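Local atomic coordinates of KLTH0A00704p (PDB entry 4J2G), a protein that probably helps to recruit a PI 3-kinase in autophagy, the chain here being the N-terminal HORMA domain of the fungal Atg13. Residues 159-162 with 163-167. The protein carries 1 engineered substitution. Residues are numbered along the deposited sequence; the frame is centred on the assembly and turned at random.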
loop_
_atom_site.group_PDB
_atom_site.type_symbol
_atom_site.label_atom_id
_atom_site.label_comp_id
_atom_site.label_asym_id
_atom_site.label_seq_id
_atom_site.Cartn_x
_atom_site.Cartn_y
_atom_site.Cartn_z
ATOM N N GLU A 159 8.129 25.719 9.059
ATOM C CA GLU A 159 8.346 24.594 9.940
ATOM C C GLU A 159 7.564 23.350 9.534
ATOM O O GLU A 159 8.084 22.243 9.624
ATOM C CB GLU A 159 8.105 24.947 11.411
ATOM C CG GLU A 159 8.859 24.027 12.381
ATOM C CD GLU A 159 10.197 23.485 11.844
ATOM O OE1 GLU A 159 10.890 24.168 11.047
ATOM O OE2 GLU A 159 10.566 22.355 12.229
ATOM N N LEU A 160 6.330 23.525 9.081
ATOM C CA LEU A 160 5.583 22.393 8.549
ATOM C C LEU A 160 6.183 21.924 7.244
ATOM O O LEU A 160 6.017 20.777 6.857
ATOM C CB LEU A 160 4.144 22.754 8.311
ATOM C CG LEU A 160 3.354 21.742 7.495
ATOM C CD1 LEU A 160 3.008 20.513 8.326
ATOM C CD2 LEU A 160 2.108 22.409 6.954
ATOM N N TYR A 161 6.875 22.815 6.560
ATOM C CA TYR A 161 7.500 22.451 5.332
ATOM C C TYR A 161 8.631 21.485 5.638
ATOM O O TYR A 161 8.850 20.529 4.902
ATOM C CB TYR A 161 8.059 23.667 4.617
ATOM C CG TYR A 161 8.754 23.258 3.362
ATOM C CD1 TYR A 161 8.017 22.767 2.284
ATOM C CD2 TYR A 161 10.138 23.301 3.262
ATOM C CE1 TYR A 161 8.631 22.341 1.128
ATOM C CE2 TYR A 161 10.765 22.891 2.095
ATOM C CZ TYR A 161 9.997 22.410 1.043
ATOM O OH TYR A 161 10.582 22.003 -0.123
ATOM N N ARG A 162 9.334 21.731 6.731
ATOM C CA ARG A 162 10.497 20.953 7.051
ATOM C C ARG A 162 10.061 19.580 7.581
ATOM O O ARG A 162 10.679 18.580 7.256
ATOM C CB ARG A 162 11.381 21.709 8.048
ATOM C CG ARG A 162 12.779 21.145 8.183
ATOM C CD ARG A 162 13.360 21.532 9.524
ATOM N NE ARG A 162 12.578 20.990 10.633
ATOM C CZ ARG A 162 13.045 20.143 11.553
ATOM N NH1 ARG A 162 14.313 19.725 11.515
ATOM N NH2 ARG A 162 12.238 19.719 12.519
ATOM N N GLN A 163 9.004 19.553 8.395
ATOM C CA GLN A 163 8.379 18.320 8.854
ATOM C C GLN A 163 7.951 17.413 7.682
ATOM O O GLN A 163 7.928 16.207 7.832
ATOM C CB GLN A 163 7.121 18.590 9.687
ATOM C CG GLN A 163 7.279 19.496 10.896
ATOM C CD GLN A 163 8.106 18.866 11.981
ATOM O OE1 GLN A 163 7.792 17.775 12.456
ATOM N NE2 GLN A 163 9.177 19.549 12.384
ATOM N N LEU A 164 7.605 17.990 6.537
ATOM C CA LEU A 164 7.130 17.183 5.443
ATOM C C LEU A 164 8.272 16.691 4.568
ATOM O O LEU A 164 8.149 15.656 3.960
ATOM C CB LEU A 164 6.016 17.870 4.648
ATOM C CG LEU A 164 4.756 18.120 5.484
ATOM C CD1 LEU A 164 3.927 19.179 4.786
ATOM C CD2 LEU A 164 3.910 16.871 5.739
ATOM N N VAL A 165 9.408 17.372 4.597
ATOM C CA VAL A 165 10.568 16.975 3.833
ATOM C C VAL A 165 11.137 15.755 4.536
ATOM O O VAL A 165 11.553 14.778 3.900
ATOM C CB VAL A 165 11.608 18.133 3.773
ATOM C CG1 VAL A 165 12.980 17.633 3.402
ATOM C CG2 VAL A 165 11.194 19.194 2.758
ATOM N N LEU A 166 11.170 15.835 5.860
ATOM C CA LEU A 166 11.651 14.742 6.700
ATOM C C LEU A 166 10.745 13.514 6.564
ATOM O O LEU A 166 11.215 12.405 6.402
ATOM C CB LEU A 166 11.653 15.178 8.152
ATOM C CG LEU A 166 12.932 15.605 8.894
ATOM C CD1 LEU A 166 14.079 16.017 7.988
ATOM C CD2 LEU A 166 12.556 16.689 9.892
ATOM N N LEU A 167 9.439 13.730 6.635
ATOM C CA LEU A 167 8.493 12.675 6.440
ATOM C C LEU A 167 8.626 12.025 5.058
ATOM O O LEU A 167 8.524 10.779 4.931
ATOM C CB LEU A 167 7.096 13.194 6.624
ATOM C CG LEU A 167 6.047 12.116 6.467
ATOM C CD1 LEU A 167 6.098 11.280 7.701
ATOM C CD2 LEU A 167 4.691 12.749 6.359
#
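Glu159 and Gln163 meet twice, one turn apart near the start of helix 158-177. Gln163 N gives a nearly straight bond (170°) to Glu159 O, and the amide NE2 reaches Glu159 OE2 at 3.1 Å. Within the same turn Arg162 NE forms a salt bridge to Glu159 OE2 at 2.9 Å, supplemented by a weak bond from NH2. The main donors use different sides of OE2: Gln163 NE2 the anti side, 33° out of the carboxylate plane, and Arg162 NE the syn side, nearer that plane, though OE2 is tilted from the guanidinium plane. A chi1 of -56° sets Gln163 CG beside its own backbone N, 3.1 Å from Glu159 O, and a bend at chi2 then turns the amide toward the carboxylate. Arg162 NH2 and Gln163 NE2, both donors, come close, probably because both point to Glu159 OE2, NH2 only weakly. With an alanine in place of Gln163 the anti-side donor is gone, and the carboxylate would probably be less firmly fixed against Arg162. Leu166 CD2 sits over one guanidinium face, 3.9 Å from Arg162 CZ.

The i to i+4 bonding continues with Leu166 N to Arg162 O. The preceding turn is less regular: Leu164 N makes only weak bonds, to Leu160 O and Tyr161 O, while Val165 N bonds Tyr161 O and, weakly, Arg162 O. Val165 CG2 makes a CH-pi contact over the Tyr161 ring, and Leu160 CG packs against Leu164 CD1.

Within the HORMA fold, Leu160 and Tyr161 touch Leu25 of helix 18-39, whereas Leu164 and Leu167 fill the seam between Phe29 of that helix and strands 242-252 and 255-264.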